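PDB 5H5M: alpha-catenin-like protein hmp-1 from Caenorhabditis elegans, which binds beta-catenin and actin filaments as part of the cadherin-catenin complex of adherens junctions, and is required for cell migration and shape changes during body enclosure and elongation. Local coordinates for residues 151-154 against 155-158; 187-190 against 191-194. All blocks are in the same frame, centred on the assembly; numbering follows the deposited sequence.

Contact 1 of 2, residues 151-154 against 155-158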
loop_
_atom_site.group_PDB
_atom_site.type_symbol
_atom_site.label_atom_id
_atom_site.label_comp_id
_atom_site.label_asym_id
_atom_site.label_seq_id
_atom_site.Cartn_x
_atom_site.Cartn_y
_atom_site.Cartn_z
ATOM N N MET A 151 19.019 8.543 -0.170
ATOM C CA MET A 151 17.774 8.031 -0.730
ATOM C C MET A 151 17.453 6.637 -0.203
ATOM O O MET A 151 16.307 6.348 0.141
ATOM C CB MET A 151 17.838 8.012 -2.260
ATOM C CG MET A 151 18.040 9.384 -2.876
ATOM S SD MET A 151 16.873 10.602 -2.235
ATOM C CE MET A 151 15.315 9.896 -2.768
ATOM N N PHE A 152 18.466 5.775 -0.147
ATOM C CA PHE A 152 18.285 4.429 0.386
ATOM C C PHE A 152 17.795 4.461 1.835
ATOM O O PHE A 152 16.906 3.695 2.212
ATOM C CB PHE A 152 19.586 3.629 0.302
ATOM C CG PHE A 152 19.580 2.386 1.146
ATOM C CD1 PHE A 152 18.931 1.241 0.710
ATOM C CD2 PHE A 152 20.211 2.365 2.380
ATOM C CE1 PHE A 152 18.917 0.093 1.485
ATOM C CE2 PHE A 152 20.196 1.223 3.161
ATOM C CZ PHE A 152 19.548 0.084 2.713
ATOM N N GLN A 153 18.381 5.344 2.639
ATOM C CA GLN A 153 18.016 5.453 4.048
ATOM C C GLN A 153 16.572 5.923 4.201
ATOM O O GLN A 153 15.828 5.400 5.032
ATOM C CB GLN A 153 18.964 6.403 4.783
ATOM C CG GLN A 153 18.620 6.610 6.250
ATOM C CD GLN A 153 18.793 5.348 7.081
ATOM O OE1 GLN A 153 19.868 4.748 7.105
ATOM N NE2 GLN A 153 17.730 4.938 7.763
ATOM N N GLU A 154 16.181 6.902 3.390
ATOM C CA GLU A 154 14.809 7.404 3.398
ATOM C C GLU A 154 13.827 6.321 2.958
ATOM O O GLU A 154 12.729 6.207 3.502
ATOM C CB GLU A 154 14.681 8.638 2.499
ATOM C CG GLU A 154 15.459 9.841 3.007
ATOM C CD GLU A 154 15.333 11.054 2.103
ATOM O OE1 GLU A 154 14.681 10.946 1.042
ATOM O OE2 GLU A 154 15.890 12.115 2.455
ATOM N N HIS A 155 14.233 5.534 1.967
ATOM C CA HIS A 155 13.464 4.377 1.517
ATOM C C HIS A 155 13.307 3.366 2.653
ATOM O O HIS A 155 12.237 2.787 2.842
ATOM C CB HIS A 155 14.151 3.736 0.305
ATOM C CG HIS A 155 13.695 2.342 0.003
ATOM N ND1 HIS A 155 12.554 2.068 -0.718
ATOM C CD2 HIS A 155 14.243 1.142 0.312
ATOM C CE1 HIS A 155 12.415 0.758 -0.837
ATOM N NE2 HIS A 155 13.426 0.175 -0.218
ATOM N N ALA A 156 14.384 3.170 3.410
ATOM C CA ALA A 156 14.368 2.277 4.565
ATOM C C ALA A 156 13.404 2.772 5.644
ATOM O O ALA A 156 12.651 1.984 6.212
ATOM C CB ALA A 156 15.766 2.130 5.135
ATOM N N ASN A 157 13.433 4.074 5.923
ATOM C CA ASN A 157 12.518 4.670 6.892
ATOM C C ASN A 157 11.058 4.448 6.516
ATOM O O ASN A 157 10.218 4.200 7.380
ATOM C CB ASN A 157 12.775 6.172 7.034
ATOM C CG ASN A 157 14.170 6.482 7.532
ATOM O OD1 ASN A 157 14.862 5.613 8.057
ATOM N ND2 ASN A 157 14.586 7.737 7.378
ATOM N N GLU A 158 10.761 4.539 5.224
ATOM C CA GLU A 158 9.392 4.376 4.752
ATOM C C GLU A 158 8.883 2.948 4.960
ATOM O O GLU A 158 7.819 2.752 5.550
ATOM C CB GLU A 158 9.279 4.762 3.277
ATOM C CG GLU A 158 7.845 4.815 2.768
ATOM C CD GLU A 158 7.750 5.234 1.310
ATOM O OE1 GLU A 158 8.806 5.476 0.683
ATOM O OE2 GLU A 158 6.616 5.320 0.790
#

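Contact 2 of 2, residues 187-190 against 191-194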
loop_
_atom_site.group_PDB
_atom_site.type_symbol
_atom_site.label_atom_id
_atom_site.label_comp_id
_atom_site.label_asym_id
_atom_site.label_seq_id
_atom_site.Cartn_x
_atom_site.Cartn_y
_atom_site.Cartn_z
ATOM N N GLU A 187 15.492 -1.561 10.374
ATOM C CA GLU A 187 15.788 -0.243 10.922
ATOM C C GLU A 187 17.216 -0.189 11.468
ATOM O O GLU A 187 17.903 0.831 11.373
ATOM C CB GLU A 187 14.781 0.101 12.018
ATOM C CG GLU A 187 15.017 1.425 12.718
ATOM C CD GLU A 187 13.962 1.704 13.769
ATOM O OE1 GLU A 187 13.817 0.883 14.703
ATOM O OE2 GLU A 187 13.267 2.736 13.656
ATOM N N LYS A 188 17.651 -1.308 12.035
ATOM C CA LYS A 188 18.998 -1.450 12.564
ATOM C C LYS A 188 20.031 -1.582 11.441
ATOM O O LYS A 188 21.090 -0.956 11.469
ATOM C CB LYS A 188 19.050 -2.667 13.487
ATOM C CG LYS A 188 20.414 -3.030 14.026
ATOM C CD LYS A 188 20.309 -4.270 14.902
ATOM C CE LYS A 188 19.182 -4.124 15.919
ATOM N NZ LYS A 188 18.879 -5.405 16.619
ATOM N N LEU A 189 19.698 -2.396 10.447
ATOM C CA LEU A 189 20.612 -2.744 9.365
ATOM C C LEU A 189 20.855 -1.604 8.361
ATOM O O LEU A 189 21.964 -1.456 7.836
ATOM C CB LEU A 189 20.069 -3.974 8.634
ATOM C CG LEU A 189 20.937 -4.667 7.585
ATOM C CD1 LEU A 189 22.261 -5.106 8.183
ATOM C CD2 LEU A 189 20.193 -5.856 6.998
ATOM N N ALA A 190 19.818 -0.807 8.109
ATOM C CA ALA A 190 19.848 0.239 7.084
ATOM C C ALA A 190 21.039 1.214 7.168
ATOM O O ALA A 190 21.698 1.456 6.159
ATOM C CB ALA A 190 18.532 1.024 7.106
ATOM N N PRO A 191 21.319 1.787 8.355
ATOM C CA PRO A 191 22.449 2.727 8.361
ATOM C C PRO A 191 23.792 2.020 8.182
ATOM O O PRO A 191 24.767 2.640 7.753
ATOM C CB PRO A 191 22.366 3.385 9.746
ATOM C CG PRO A 191 21.027 2.999 10.309
ATOM C CD PRO A 191 20.684 1.689 9.682
ATOM N N GLN A 192 23.835 0.735 8.516
ATOM C CA GLN A 192 25.054 -0.047 8.366
ATOM C C GLN A 192 25.281 -0.399 6.903
ATOM O O GLN A 192 26.417 -0.399 6.426
ATOM C CB GLN A 192 24.987 -1.316 9.218
ATOM C CG GLN A 192 24.739 -1.047 10.691
ATOM C CD GLN A 192 24.553 -2.320 11.497
ATOM O OE1 GLN A 192 24.552 -3.421 10.949
ATOM N NE2 GLN A 192 24.394 -2.172 12.806
ATOM N N VAL A 193 24.193 -0.700 6.197
ATOM C CA VAL A 193 24.252 -0.952 4.760
ATOM C C VAL A 193 24.771 0.287 4.039
ATOM O O VAL A 193 25.631 0.193 3.164
ATOM C CB VAL A 193 22.874 -1.342 4.187
ATOM C CG1 VAL A 193 22.925 -1.409 2.663
ATOM C CG2 VAL A 193 22.412 -2.667 4.763
ATOM N N ALA A 194 24.254 1.449 4.426
ATOM C CA ALA A 194 24.695 2.718 3.854
ATOM C C ALA A 194 26.195 2.926 4.051
ATOM O O ALA A 194 26.914 3.232 3.103
ATOM C CB ALA A 194 23.916 3.875 4.463
#

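Contact 1 of 2, residues 151-154 against 155-158
Q153 and N157, one turn apart on helix 142-166, meet through their side-chain amides, an i to i+4 pair on the helix surface and the sole side-chain hydrogen bond of the contact. Q153 NE2 donates to N157 OD1 at 3.0 Å, with a fairly straight N-H...O angle of 151°. The acceptor lies almost in the plane of the Q153 amide, whereas the donor stands well tilted out of the carbonyl plane of N157; the two amides are turned 44° against each other. The bend of Q153 at chi2 (66°) brings its amide round towards N157.

Main-chain bonds of the same spacing run underneath. H155 N reaches M151 O at 2.9 Å, A156 N reaches F152 O at 2.8 Å, and E158 N reaches E154 O at 3.1 Å. The fourth, N157 N to Q153 O at 2.9 Å, ties the same two residues together a second time. With the helical turn come two close approaches, H155 CB 3.4 Å from F152 O and A156 CB 3.3 Å from Q153 O.

Packing is against neighbouring helices. F152 turns its side chain into the interior of the helical bundle of the M domain, where its ring makes an edge-to-face pair with W220 and touches L130 and L133; H155 lies on P129, A156 on A190, and Q153 on A190 and P191.

N157 OD1 also stands 3.2 Å from Q153 O, an approach of two acceptors. With Q153 cut back to an alanine, N157 OD1 would probably lose its donor while still facing that carbonyl oxygen, the N157 amide would turn more freely, and P191 would lose the side chain lying on it. The N-H of Q153 probably offsets this crowding, and the bond gives the exposed N157 amide a preferred rotation.

Contact 2 of 2, residues 187-190 against 191-194
L189 and V193 touch just where P191 puts a proline kink into helix 173-202, a long helix of the helical-bundle M domain of this alpha-catenin. L189 CG lies 3.8 Å from V193 CG2, the two side chains crossing at a slant. V193 has CG1 anti to its backbone N (chi1 172°), which leaves CG2 beside that nitrogen and on the L189 side.

The backbone beneath carries the mark of the kink. P191 has no N-H to offer E187 O, and its CD sits where the N-H would be, 3.4 Å from E187 O and 3.2 Å from K188 O. The next link of the usual pattern is missing too, since Q192 N stands 4.4 Å from K188 O. Q192 N instead turns to L189 O, 3.0 Å away, in a weak bond bent to 123°. That oxygen takes its better bond from V193 N at 2.9 Å and 158°. The regular pattern resumes with this bond and goes on with A194 N to A190 O, 3.1 Å.

Further out, two helices hold the kinked turn. Helix 207-233 brings W220 against L189 and A190, and Y216 against L189 and Q192. Helix 142-166 packs F152 on V193, A156 on A190, S149 on A194 and Q153 on P191; its R164 also forms a salt bridge with E187 OE1. The buried face is thus made of A190, V193 and A194, while E187, K188, P191 and Q192 are exposed residues, P191 and Q192 still touching a neighbouring helix.

The extended side chain of Q192 crosses that of L189 at about a right angle, its OE1 coming 4.0 Å from L189 CD1.

Contacts 1 and 2 lie on neighbouring helices that follow each other in the chain, 142-166 and 173-202, with centres about 10 Å apart, and they pack directly on one another. Two alanines meet here: A156 CB is 3.6 Å from A190 CB. Beside them the F152 ring runs along the kinked turn, CE2 at 3.4 Å from A190 O and CZ at 3.7 Å from V193 CG1. Nearer the surface, Q153 OE1, the oxygen of the amide whose nitrogen serves contact 1, rests 3.5 Å from P191 CA. W220 of helix 207-233 joins both, touching F152, L189 and A190. This is helix-bundle packing within the M domain of an adherens-junction protein.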